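Local atomic coordinates of aldose-aldose oxidoreductase (PDB entry 5A04), a protein that oxidises one aldose while reducing another, probably passing the hydride through a bound NADP(H) cofactor. Residues A[36-41]-A[63-68]; A[181-186]-A[322-327]; A[189-194]-A[318-323]. One frame throughout, in Å; residues are numbered along the deposited sequence.

Contact 1: A[36-41]-A[63-68]. With NDP (NADPH dihydro-nicotinamide-adenine-dinucleotide phosphate), chain G.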
loop_
_atom_site.group_PDB
_atom_site.type_symbol
_atom_site.label_atom_id
_atom_site.label_comp_id
_atom_site.label_asym_id
_atom_site.label_seq_id
_atom_site.Cartn_x
_atom_site.Cartn_y
_atom_site.Cartn_z
ATOM N N ALA A 36 -15.334 28.945 26.826
ATOM C CA ALA A 36 -15.472 28.182 28.067
ATOM C C ALA A 36 -14.584 26.944 28.075
ATOM O O ALA A 36 -14.136 26.475 27.023
ATOM C CB ALA A 36 -16.938 27.790 28.290
ATOM N N LEU A 37 -14.335 26.425 29.277
ATOM C CA LEU A 37 -13.532 25.231 29.474
ATOM C C LEU A 37 -14.304 24.214 30.307
ATOM O O LEU A 37 -14.971 24.577 31.286
ATOM C CB LEU A 37 -12.213 25.569 30.176
ATOM C CG LEU A 37 -11.329 26.566 29.424
ATOM C CD1 LEU A 37 -10.212 27.024 30.349
ATOM C CD2 LEU A 37 -10.768 25.938 28.168
ATOM N N VAL A 38 -14.217 22.948 29.911
ATOM C CA VAL A 38 -14.841 21.861 30.663
ATOM C C VAL A 38 -13.806 20.778 30.916
ATOM O O VAL A 38 -13.214 20.256 29.973
ATOM C CB VAL A 38 -16.039 21.263 29.912
ATOM C CG1 VAL A 38 -16.786 20.280 30.819
ATOM C CG2 VAL A 38 -16.964 22.353 29.430
ATOM N N SER A 39 -13.572 20.455 32.188
ATOM C CA SER A 39 -12.476 19.572 32.568
ATOM C C SER A 39 -12.781 18.780 33.827
ATOM O O SER A 39 -13.441 19.286 34.730
ATOM C CB SER A 39 -11.185 20.376 32.798
ATOM O OG SER A 39 -10.109 19.502 33.131
ATOM N N GLY A 40 -12.260 17.557 33.892
ATOM C CA GLY A 40 -12.326 16.758 35.111
ATOM C C GLY A 40 -11.142 17.000 36.040
ATOM O O GLY A 40 -10.996 16.349 37.075
ATOM N N THR A 41 -10.283 17.942 35.665
ATOM C CA THR A 41 -9.094 18.263 36.459
ATOM C C THR A 41 -9.112 19.729 36.869
ATOM O O THR A 41 -8.838 20.607 36.044
ATOM C CB THR A 41 -7.796 17.990 35.677
ATOM O OG1 THR A 41 -7.772 16.627 35.243
ATOM C CG2 THR A 41 -6.571 18.270 36.562
ATOM N N GLU A 63 -19.003 17.364 36.447
ATOM C CA GLU A 63 -20.171 17.320 37.324
ATOM C C GLU A 63 -21.100 18.512 37.104
ATOM O O GLU A 63 -22.315 18.395 37.261
ATOM C CB GLU A 63 -19.734 17.262 38.789
ATOM C CG GLU A 63 -18.929 16.020 39.134
ATOM C CD GLU A 63 -18.447 16.021 40.568
ATOM O OE1 GLU A 63 -18.240 17.120 41.125
ATOM O OE2 GLU A 63 -18.273 14.922 41.135
ATOM N N THR A 64 -20.537 19.664 36.735
ATOM C CA THR A 64 -21.367 20.856 36.563
ATOM C C THR A 64 -21.640 21.187 35.095
ATOM O O THR A 64 -22.305 22.175 34.810
ATOM C CB THR A 64 -20.741 22.119 37.237
ATOM O OG1 THR A 64 -19.500 22.456 36.605
ATOM C CG2 THR A 64 -20.510 21.894 38.732
ATOM N N PHE A 65 -21.137 20.359 34.178
ATOM C CA PHE A 65 -21.213 20.651 32.739
ATOM C C PHE A 65 -22.631 20.945 32.239
ATOM O O PHE A 65 -22.819 21.812 31.404
ATOM C CB PHE A 65 -20.598 19.480 31.938
ATOM C CG PHE A 65 -20.819 19.566 30.442
ATOM C CD1 PHE A 65 -20.389 20.665 29.712
ATOM C CD2 PHE A 65 -21.443 18.530 29.766
ATOM C CE1 PHE A 65 -20.587 20.731 28.336
ATOM C CE2 PHE A 65 -21.652 18.590 28.392
ATOM C CZ PHE A 65 -21.231 19.703 27.675
ATOM N N ASP A 66 -23.647 20.267 32.766
ATOM C CA ASP A 66 -24.989 20.462 32.216
ATOM C C ASP A 66 -25.521 21.881 32.461
ATOM O O ASP A 66 -26.424 22.345 31.758
ATOM C CB ASP A 66 -25.951 19.418 32.788
ATOM C CG ASP A 66 -25.443 18.006 32.586
ATOM O OD1 ASP A 66 -25.337 17.578 31.418
ATOM O OD2 ASP A 66 -25.134 17.333 33.588
ATOM N N ARG A 67 -24.928 22.584 33.419
ATOM C CA ARG A 67 -25.306 23.972 33.696
ATOM C C ARG A 67 -24.960 24.917 32.550
ATOM O O ARG A 67 -25.407 26.062 32.528
ATOM C CB ARG A 67 -24.625 24.470 34.972
ATOM C CG ARG A 67 -25.035 23.729 36.247
ATOM C CD ARG A 67 -24.209 24.257 37.410
ATOM N NE ARG A 67 -24.451 23.557 38.667
ATOM C CZ ARG A 67 -23.713 23.734 39.760
ATOM N NH1 ARG A 67 -22.691 24.580 39.733
ATOM N NH2 ARG A 67 -23.990 23.064 40.871
ATOM N N ILE A 68 -24.161 24.436 31.601
ATOM C CA ILE A 68 -23.740 25.251 30.469
ATOM C C ILE A 68 -24.932 25.654 29.589
ATOM O O ILE A 68 -24.831 26.573 28.779
ATOM C CB ILE A 68 -22.668 24.506 29.627
ATOM C CG1 ILE A 68 -21.756 25.496 28.870
ATOM C CG2 ILE A 68 -23.314 23.500 28.662
ATOM C CD1 ILE A 68 -20.478 24.825 28.354
HETATM P PA NDP G . -5.401 12.840 26.017
HETATM O O1A NDP G . -5.330 11.604 26.844
HETATM O O2A NDP G . -4.135 13.606 25.748
HETATM O O5B NDP G . -6.496 13.891 26.650
HETATM C C5B NDP G . -7.685 13.203 26.921
HETATM C C4B NDP G . -8.440 14.094 27.918
HETATM O O4B NDP G . -9.799 13.671 28.050
HETATM C C3B NDP G . -7.791 13.977 29.317
HETATM O O3B NDP G . -6.735 14.872 29.464
HETATM C C2B NDP G . -8.946 14.459 30.204
HETATM O O2B NDP G . -9.061 15.759 30.215
HETATM C C1B NDP G . -10.196 13.926 29.382
HETATM N N9A NDP G . -10.776 12.716 29.970
HETATM C C8A NDP G . -12.071 12.560 30.453
HETATM N N7A NDP G . -12.301 11.332 30.959
HETATM C C5A NDP G . -11.088 10.656 30.795
HETATM C C6A NDP G . -10.686 9.346 31.115
HETATM N N6A NDP G . -11.573 8.474 31.707
HETATM N N1A NDP G . -9.419 8.902 30.852
HETATM C C2A NDP G . -8.588 9.835 30.255
HETATM N N3A NDP G . -8.828 11.099 29.889
HETATM C C4A NDP G . -10.114 11.502 30.180
HETATM O O3 NDP G . -6.030 12.234 24.606
HETATM P PN NDP G . -5.818 13.139 23.269
HETATM O O1N NDP G . -6.175 14.557 23.458
HETATM O O2N NDP G . -4.677 12.653 22.404
HETATM O O5D NDP G . -7.151 12.494 22.320
HETATM C C5D NDP G . -8.410 12.849 22.822
HETATM C C4D NDP G . -9.417 12.730 21.644
HETATM O O4D NDP G . -8.929 13.547 20.536
HETATM C C3D NDP G . -9.491 11.259 21.087
HETATM O O3D NDP G . -10.827 10.979 20.631
HETATM C C2D NDP G . -8.553 11.287 19.889
HETATM O O2D NDP G . -8.955 10.387 18.871
HETATM C C1D NDP G . -8.785 12.753 19.380
HETATM N N1N NDP G . -7.591 13.246 18.690
HETATM C C2N NDP G . -7.700 13.784 17.418
HETATM C C3N NDP G . -6.580 14.264 16.799
HETATM C C7N NDP G . -6.688 14.828 15.454
HETATM O O7N NDP G . -5.685 15.124 14.780
HETATM N N7N NDP G . -7.952 15.049 14.914
HETATM C C4N NDP G . -5.236 14.232 17.439
HETATM C C5N NDP G . -5.221 13.605 18.769
HETATM C C6N NDP G . -6.339 13.159 19.338
HETATM P P2B NDP G . -9.441 16.522 31.713
HETATM O O1X NDP G . -10.680 15.751 32.108
HETATM O O2X NDP G . -8.186 16.208 32.469
HETATM O O3X NDP G . -9.649 17.975 31.293
#
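Val38 meets the Phe65 ring obliquely, both methyls near its CD1 corner: CG1 is 3.8 Å from Phe65 CD1, and CG2 stands nearly as near to the same atom. The two side chains cross at about a right angle. With CG1 anti to the backbone N (chi1 -172°), Val38 directs one branch at CD1 and CB of Phe65 and leaves CG2 to approach CD1 and CE1. Val38 CG2 also makes a looser contact with Ile68 CD1 at 4.4 Å. Leu12 of the neighbouring strand 7-12 touches both Val38 and Phe65, while Ala93 of helix 86-95 packs on Phe65, so this small apolar cluster is closed in from several directions. Just past Val38 the chain turns polar and takes hold of the 2'-phosphate of NADPH. Each terminal oxygen receives a different donor: Gly40 N reaches O1X of the cofactor at 3.0 Å, Thr41 OG1 reaches O2X at 2.8 Å, and Ser39 OG reaches O3X over a modelled separation short enough to be doubtful in its exact value. Ser39 OG also accepts from Thr41 N (3.0 Å, N-H...O angle 160°), an ST turn that sets the loop around the phosphate. An alanine here takes away the hydroxyl, and the loop would probably be less firmly set, with Thr41 N left without its acceptor and O3X without this donor. Lys44 NZ adds another hydrogen bond to the cofactor from the start of helix 42-52. Polar residues that bind the 2'-phosphate directly after the second strand of the parallel sheet are typical of NADP(H)-preferring Rossmann domains.

Contact 2: A[181-186]-A[322-327]. With BGC (beta-D-glucopyranose), chain H.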
loop_
_atom_site.group_PDB
_atom_site.type_symbol
_atom_site.label_atom_id
_atom_site.label_comp_id
_atom_site.label_asym_id
_atom_site.label_seq_id
_atom_site.Cartn_x
_atom_site.Cartn_y
_atom_site.Cartn_z
ATOM N N GLY A 181 -8.292 -0.687 18.675
ATOM C CA GLY A 181 -6.880 -0.352 18.597
ATOM C C GLY A 181 -6.543 0.637 17.497
ATOM O O GLY A 181 -7.228 1.654 17.335
ATOM N N SER A 182 -5.491 0.342 16.733
ATOM C CA SER A 182 -4.995 1.284 15.720
ATOM C C SER A 182 -6.063 1.762 14.732
ATOM O O SER A 182 -6.044 2.913 14.314
ATOM C CB SER A 182 -3.825 0.665 14.942
ATOM O OG SER A 182 -4.285 -0.334 14.035
ATOM N N LEU A 183 -7.004 0.896 14.366
ATOM C CA LEU A 183 -8.012 1.291 13.391
ATOM C C LEU A 183 -8.873 2.432 13.911
ATOM O O LEU A 183 -9.270 3.308 13.154
ATOM C CB LEU A 183 -8.899 0.100 13.024
ATOM C CG LEU A 183 -9.989 0.360 11.975
ATOM C CD1 LEU A 183 -9.383 0.979 10.702
ATOM C CD2 LEU A 183 -10.737 -0.940 11.654
ATOM N N MET A 184 -9.181 2.401 15.205
ATOM C CA MET A 184 -10.028 3.433 15.785
ATOM C C MET A 184 -9.279 4.765 15.820
ATOM O O MET A 184 -9.874 5.818 15.589
ATOM C CB MET A 184 -10.493 3.012 17.187
ATOM C CG MET A 184 -11.536 1.904 17.178
ATOM S SD MET A 184 -13.058 2.422 16.363
ATOM C CE MET A 184 -13.766 3.462 17.616
ATOM N N ASP A 185 -7.965 4.713 16.014
ATOM C CA ASP A 185 -7.206 5.932 16.275
ATOM C C ASP A 185 -6.550 6.562 15.062
ATOM O O ASP A 185 -6.595 7.782 14.883
ATOM C CB ASP A 185 -6.116 5.656 17.305
ATOM C CG ASP A 185 -5.369 6.914 17.691
ATOM O OD1 ASP A 185 -5.981 7.778 18.363
ATOM O OD2 ASP A 185 -4.189 7.049 17.301
ATOM N N ILE A 186 -5.883 5.739 14.267
ATOM C CA ILE A 186 -5.017 6.264 13.227
ATOM C C ILE A 186 -5.373 5.633 11.878
ATOM O O ILE A 186 -5.337 6.295 10.832
ATOM C CB ILE A 186 -3.510 6.045 13.613
ATOM C CG1 ILE A 186 -2.593 6.594 12.534
ATOM C CG2 ILE A 186 -3.203 4.586 13.943
ATOM C CD1 ILE A 186 -2.785 8.079 12.323
ATOM N N ARG A 322 -19.364 2.371 10.182
ATOM C CA ARG A 322 -19.969 1.252 9.449
ATOM C C ARG A 322 -18.891 0.387 8.789
ATOM O O ARG A 322 -18.939 -0.848 8.856
ATOM C CB ARG A 322 -20.941 1.753 8.375
ATOM C CG ARG A 322 -22.279 2.269 8.878
ATOM C CD ARG A 322 -23.136 2.769 7.707
ATOM N NE ARG A 322 -24.482 3.148 8.130
ATOM C CZ ARG A 322 -25.209 4.101 7.550
ATOM N NH1 ARG A 322 -24.719 4.788 6.519
ATOM N NH2 ARG A 322 -26.424 4.378 8.007
ATOM N N VAL A 323 -17.922 1.037 8.151
ATOM C CA VAL A 323 -16.856 0.302 7.484
ATOM C C VAL A 323 -15.909 -0.304 8.511
ATOM O O VAL A 323 -15.439 -1.426 8.337
ATOM C CB VAL A 323 -16.069 1.195 6.505
ATOM C CG1 VAL A 323 -15.063 0.351 5.739
ATOM C CG2 VAL A 323 -17.037 1.869 5.535
ATOM N N ILE A 324 -15.641 0.428 9.592
ATOM C CA ILE A 324 -14.774 -0.083 10.651
ATOM C C ILE A 324 -15.330 -1.387 11.234
ATOM O O ILE A 324 -14.584 -2.357 11.421
ATOM C CB ILE A 324 -14.575 0.979 11.761
ATOM C CG1 ILE A 324 -13.585 2.042 11.252
ATOM C CG2 ILE A 324 -14.058 0.344 13.041
ATOM C CD1 ILE A 324 -13.541 3.316 12.095
ATOM N N GLU A 325 -16.637 -1.423 11.489
ATOM C CA GLU A 325 -17.260 -2.670 11.950
ATOM C C GLU A 325 -17.033 -3.791 10.937
ATOM O O GLU A 325 -16.722 -4.928 11.323
ATOM C CB GLU A 325 -18.755 -2.465 12.211
ATOM C CG GLU A 325 -19.007 -1.661 13.491
ATOM C CD GLU A 325 -20.415 -1.803 14.057
ATOM O OE1 GLU A 325 -21.249 -2.529 13.448
ATOM O OE2 GLU A 325 -20.672 -1.177 15.118
ATOM N N ALA A 326 -17.149 -3.474 9.648
ATOM C CA ALA A 326 -16.955 -4.494 8.608
ATOM C C ALA A 326 -15.500 -4.953 8.515
ATOM O O ALA A 326 -15.238 -6.128 8.245
ATOM C CB ALA A 326 -17.436 -3.986 7.256
ATOM N N ILE A 327 -14.559 -4.026 8.702
ATOM C CA ILE A 327 -13.131 -4.372 8.710
ATOM C C ILE A 327 -12.831 -5.343 9.858
ATOM O O ILE A 327 -12.176 -6.368 9.662
ATOM C CB ILE A 327 -12.234 -3.111 8.827
ATOM C CG1 ILE A 327 -12.379 -2.253 7.566
ATOM C CG2 ILE A 327 -10.755 -3.506 9.075
ATOM C CD1 ILE A 327 -11.944 -0.779 7.765
HETATM C C2 BGC H . -4.575 10.421 16.549
HETATM C C3 BGC H . -3.199 10.594 17.207
HETATM C C4 BGC H . -2.138 10.740 16.156
HETATM C C5 BGC H . -2.499 11.825 15.154
HETATM C C6 BGC H . -1.496 11.782 13.972
HETATM C C1 BGC H . -4.759 11.583 15.679
HETATM O O1 BGC H . -6.078 11.574 15.133
HETATM O O2 BGC H . -5.567 10.359 17.566
HETATM O O3 BGC H . -2.970 9.441 18.002
HETATM O O4 BGC H . -0.899 11.049 16.775
HETATM O O5 BGC H . -3.789 11.609 14.628
HETATM O O6 BGC H . -1.688 12.909 13.109
#
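Leu183 extends toward Ile324 and Ile327 because its CG stands anti to the backbone N (chi1 -179°), while in both isoleucines it is CG2 that takes the anti place and so projects at the leucine. These residues join two helices of the C-terminal alpha/beta domain, 182-186 and 322-327, which run nearly antiparallel with an angle of 153° and axes 11.1 Å apart. Their CA atoms come nearest at Leu183 and Ile324, 7.4 Å apart, a spacing bridged entirely by apolar side chains. One methyl does most of the work: Leu183 CD2 sits 3.6 Å from Ile327 CG2 and 3.8 Å from Ile324 CG2, and is thus lodged between residues one turn apart on the second helix. Leu183 and Ile324 run alongside each other in opposite senses, whereas Leu183 meets Ile327 obliquely. Met184 adds a second contact to Ile324, its chain bent at chi2 and chi3 so that SD comes across that side chain at about a right angle, 4.0 Å from Ile324 CG2. Ile225 and Phe227 of strand 224-230 touch both Leu183 and Ile327, placing the helix pair against the large mixed sheet. The next residue along the first helix, Asp185, belongs to the glucose pocket rather than to this interface. Its backbone O accepts from Lys104 NZ, which also bonds the sugar, and its OD1 forms a salt bridge with Arg172, so the carboxylate is held by more than the ligand. Both carboxylate oxygens then serve as acceptors for neighbouring glucose hydroxyls: the sugar O2 donates to Asp185 OD1 at 2.7 Å, and the sugar O3 to Asp185 OD2 at 2.8 Å.

Contact 3: A[189-194]-A[318-323]. With BGC (beta-D-glucopyranose), chain H; NDP (NADPH dihydro-nicotinamide-adenine-dinucleotide phosphate), chain G.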
loop_
_atom_site.group_PDB
_atom_site.type_symbol
_atom_site.label_atom_id
_atom_site.label_comp_id
_atom_site.label_asym_id
_atom_site.label_seq_id
_atom_site.Cartn_x
_atom_site.Cartn_y
_atom_site.Cartn_z
ATOM N N TYR A 189 -7.792 7.306 9.463
ATOM C CA TYR A 189 -7.377 8.268 8.427
ATOM C C TYR A 189 -7.226 7.611 7.054
ATOM O O TYR A 189 -7.499 8.241 6.024
ATOM C CB TYR A 189 -6.061 8.965 8.797
ATOM C CG TYR A 189 -6.199 9.958 9.929
ATOM C CD1 TYR A 189 -6.040 9.557 11.251
ATOM C CD2 TYR A 189 -6.468 11.297 9.674
ATOM C CE1 TYR A 189 -6.156 10.462 12.295
ATOM C CE2 TYR A 189 -6.578 12.212 10.711
ATOM C CZ TYR A 189 -6.423 11.790 12.012
ATOM O OH TYR A 189 -6.538 12.696 13.040
ATOM N N SER A 190 -6.771 6.363 7.023
ATOM C CA SER A 190 -6.665 5.636 5.754
ATOM C C SER A 190 -8.049 5.416 5.149
ATOM O O SER A 190 -8.257 5.587 3.950
ATOM C CB SER A 190 -5.976 4.279 5.956
ATOM O OG SER A 190 -4.639 4.440 6.395
ATOM N N LEU A 191 -8.986 4.992 5.995
ATOM C CA LEU A 191 -10.358 4.761 5.568
ATOM C C LEU A 191 -11.028 6.046 5.095
ATOM O O LEU A 191 -11.641 6.087 4.021
ATOM C CB LEU A 191 -11.146 4.145 6.728
ATOM C CG LEU A 191 -12.664 4.142 6.605
ATOM C CD1 LEU A 191 -13.077 3.321 5.381
ATOM C CD2 LEU A 191 -13.253 3.573 7.898
ATOM N N ASN A 192 -10.905 7.098 5.897
ATOM C CA ASN A 192 -11.568 8.359 5.598
ATOM C C ASN A 192 -11.011 8.917 4.283
ATOM O O ASN A 192 -11.767 9.400 3.439
ATOM C CB ASN A 192 -11.397 9.349 6.768
ATOM C CG ASN A 192 -12.373 10.519 6.706
ATOM O OD1 ASN A 192 -12.002 11.631 6.331
ATOM N ND2 ASN A 192 -13.615 10.280 7.098
ATOM N N ALA A 193 -9.697 8.817 4.092
ATOM C CA ALA A 193 -9.086 9.275 2.834
ATOM C C ALA A 193 -9.537 8.450 1.627
ATOM O O ALA A 193 -9.808 9.001 0.559
ATOM C CB ALA A 193 -7.556 9.259 2.925
ATOM N N ALA A 194 -9.611 7.133 1.776
ATOM C CA ALA A 194 -10.061 6.314 0.648
ATOM C C ALA A 194 -11.453 6.766 0.214
ATOM O O ALA A 194 -11.743 6.860 -0.982
ATOM C CB ALA A 194 -10.063 4.836 1.015
ATOM N N LEU A 318 -20.440 8.353 10.983
ATOM C CA LEU A 318 -21.205 7.106 10.999
ATOM C C LEU A 318 -20.779 6.184 9.857
ATOM O O LEU A 318 -20.638 4.973 10.037
ATOM C CB LEU A 318 -22.701 7.408 10.900
ATOM C CG LEU A 318 -23.659 6.243 10.637
ATOM C CD1 LEU A 318 -23.610 5.184 11.741
ATOM C CD2 LEU A 318 -25.081 6.786 10.467
ATOM N N LYS A 319 -20.571 6.760 8.682
ATOM C CA LYS A 319 -20.154 5.973 7.526
ATOM C C LYS A 319 -18.797 5.321 7.783
ATOM O O LYS A 319 -18.576 4.159 7.414
ATOM C CB LYS A 319 -20.114 6.844 6.272
ATOM C CG LYS A 319 -21.494 7.098 5.663
ATOM C CD LYS A 319 -21.441 8.214 4.643
ATOM C CE LYS A 319 -22.810 8.474 4.033
ATOM N NZ LYS A 319 -22.761 9.708 3.191
ATOM N N ASP A 320 -17.901 6.035 8.457
ATOM C CA ASP A 320 -16.629 5.416 8.825
ATOM C C ASP A 320 -16.841 4.254 9.795
ATOM O O ASP A 320 -16.257 3.181 9.607
ATOM C CB ASP A 320 -15.664 6.436 9.446
ATOM C CG ASP A 320 -14.847 7.187 8.396
ATOM O OD1 ASP A 320 -14.864 6.789 7.213
ATOM O OD2 ASP A 320 -14.169 8.165 8.774
ATOM N N LEU A 321 -17.677 4.445 10.820
ATOM C CA LEU A 321 -17.868 3.382 11.813
ATOM C C LEU A 321 -18.493 2.155 11.166
ATOM O O LEU A 321 -18.198 1.037 11.576
ATOM C CB LEU A 321 -18.732 3.841 12.996
ATOM C CG LEU A 321 -17.937 4.139 14.275
ATOM C CD1 LEU A 321 -17.157 2.918 14.760
ATOM C CD2 LEU A 321 -16.999 5.342 14.033
ATOM N N ARG A 322 -19.364 2.371 10.182
ATOM C CA ARG A 322 -19.969 1.252 9.449
ATOM C C ARG A 322 -18.891 0.387 8.789
ATOM O O ARG A 322 -18.939 -0.848 8.856
ATOM C CB ARG A 322 -20.941 1.753 8.375
ATOM C CG ARG A 322 -22.279 2.269 8.878
ATOM C CD ARG A 322 -23.136 2.769 7.707
ATOM N NE ARG A 322 -24.482 3.148 8.130
ATOM C CZ ARG A 322 -25.209 4.101 7.550
ATOM N NH1 ARG A 322 -24.719 4.788 6.519
ATOM N NH2 ARG A 322 -26.424 4.378 8.007
ATOM N N VAL A 323 -17.922 1.037 8.151
ATOM C CA VAL A 323 -16.856 0.302 7.484
ATOM C C VAL A 323 -15.909 -0.304 8.511
ATOM O O VAL A 323 -15.439 -1.426 8.337
ATOM C CB VAL A 323 -16.069 1.195 6.505
ATOM C CG1 VAL A 323 -15.063 0.351 5.739
ATOM C CG2 VAL A 323 -17.037 1.869 5.535
HETATM C C2 BGC H . -4.575 10.421 16.549
HETATM C C3 BGC H . -3.199 10.594 17.207
HETATM C C4 BGC H . -2.138 10.740 16.156
HETATM C C5 BGC H . -2.499 11.825 15.154
HETATM C C6 BGC H . -1.496 11.782 13.972
HETATM C C1 BGC H . -4.759 11.583 15.679
HETATM O O1 BGC H . -6.078 11.574 15.133
HETATM O O2 BGC H . -5.567 10.359 17.566
HETATM O O3 BGC H . -2.970 9.441 18.002
HETATM O O4 BGC H . -0.899 11.049 16.775
HETATM O O5 BGC H . -3.789 11.609 14.628
HETATM O O6 BGC H . -1.688 12.909 13.109
HETATM P PA NDP G . -5.401 12.840 26.017
HETATM O O1A NDP G . -5.330 11.604 26.844
HETATM O O2A NDP G . -4.135 13.606 25.748
HETATM O O5B NDP G . -6.496 13.891 26.650
HETATM C C5B NDP G . -7.685 13.203 26.921
HETATM C C4B NDP G . -8.440 14.094 27.918
HETATM O O4B NDP G . -9.799 13.671 28.050
HETATM C C3B NDP G . -7.791 13.977 29.317
HETATM O O3B NDP G . -6.735 14.872 29.464
HETATM C C2B NDP G . -8.946 14.459 30.204
HETATM O O2B NDP G . -9.061 15.759 30.215
HETATM C C1B NDP G . -10.196 13.926 29.382
HETATM N N9A NDP G . -10.776 12.716 29.970
HETATM C C8A NDP G . -12.071 12.560 30.453
HETATM N N7A NDP G . -12.301 11.332 30.959
HETATM C C5A NDP G . -11.088 10.656 30.795
HETATM C C6A NDP G . -10.686 9.346 31.115
HETATM N N6A NDP G . -11.573 8.474 31.707
HETATM N N1A NDP G . -9.419 8.902 30.852
HETATM C C2A NDP G . -8.588 9.835 30.255
HETATM N N3A NDP G . -8.828 11.099 29.889
HETATM C C4A NDP G . -10.114 11.502 30.180
HETATM O O3 NDP G . -6.030 12.234 24.606
HETATM P PN NDP G . -5.818 13.139 23.269
HETATM O O1N NDP G . -6.175 14.557 23.458
HETATM O O2N NDP G . -4.677 12.653 22.404
HETATM O O5D NDP G . -7.151 12.494 22.320
HETATM C C5D NDP G . -8.410 12.849 22.822
HETATM C C4D NDP G . -9.417 12.730 21.644
HETATM O O4D NDP G . -8.929 13.547 20.536
HETATM C C3D NDP G . -9.491 11.259 21.087
HETATM O O3D NDP G . -10.827 10.979 20.631
HETATM C C2D NDP G . -8.553 11.287 19.889
HETATM O O2D NDP G . -8.955 10.387 18.871
HETATM C C1D NDP G . -8.785 12.753 19.380
HETATM N N1N NDP G . -7.591 13.246 18.690
HETATM C C2N NDP G . -7.700 13.784 17.418
HETATM C C3N NDP G . -6.580 14.264 16.799
HETATM C C7N NDP G . -6.688 14.828 15.454
HETATM O O7N NDP G . -5.685 15.124 14.780
HETATM N N7N NDP G . -7.952 15.049 14.914
HETATM C C4N NDP G . -5.236 14.232 17.439
HETATM C C5N NDP G . -5.221 13.605 18.769
HETATM C C6N NDP G . -6.339 13.159 19.338
HETATM P P2B NDP G . -9.441 16.522 31.713
HETATM O O1X NDP G . -10.680 15.751 32.108
HETATM O O2X NDP G . -8.186 16.208 32.469
HETATM O O3X NDP G . -9.649 17.975 31.293
#
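Leu191 and Asn192 face Asp320 and Val323 where helices 189-194 and 318-323 pass with axes 10.3 Å apart and directions 115° from each other, the CA atoms of Asn192 and Asp320 being nearest. The polar link is one hydrogen bond, from Asn192 ND2 to Asp320 OD2, 2.8 Å long. The amide N-H arrives on the syn side of the carboxylate but 25° out of its plane, and the two flat groups are turned steeply against each other. Asn192 gets there with CG anti to its backbone N (chi1 -164°), which swings the amide across toward the other helix. The other carboxylate oxygen of Asp320 is salt-bridged to Arg195, one turn after Asn192 on helix 182-198, so this buried acid is paired at both oxygens. Leu191 lies alongside the same acid, with CG 3.5 Å from Asp320 OD1, and its CD1 reaches Val323 CG1 at 3.6 Å. Leu229 of strand 224-230 touches both Leu191 and Val323 and backs this apolar half.

Tyr189 leaves the helix away from helix 318-323, and its hydroxyl reaches the glucose. Glucose O1 lies at the edge of the Tyr189 ring, in its plane, hydrogen-bonded to OH; the modelled distance is short enough to be doubtful. There C1 of glucose lies close to C4N of NADPH, a geometry consistent with hydride transfer. The same helix thus carries the core-facing Leu191 and Asn192 and a pocket residue, Tyr189, at the glucose and nicotinamide site of this oxidoreductase.

In the fold
All three contacts are buried, but they serve different domains. Contact 1 lies toward the outer end of the Rossmann domain, about 23 Å from the centre of the chain, and about 30 Å between centres from the other two. Contacts 2 and 3 are successive parts of one interface between helices 182-198 and 314-333; their centres are 8 Å apart and they meet through Ile324 and Leu191. Contact 2 is wholly apolar across the helices, whereas contact 3 adds a buried amide-carboxylate bond. NADPH relates the two regions: its 2'-phosphate lies at contact 1, its nicotinamide beside the glucose that contacts 2 and 3 both touch.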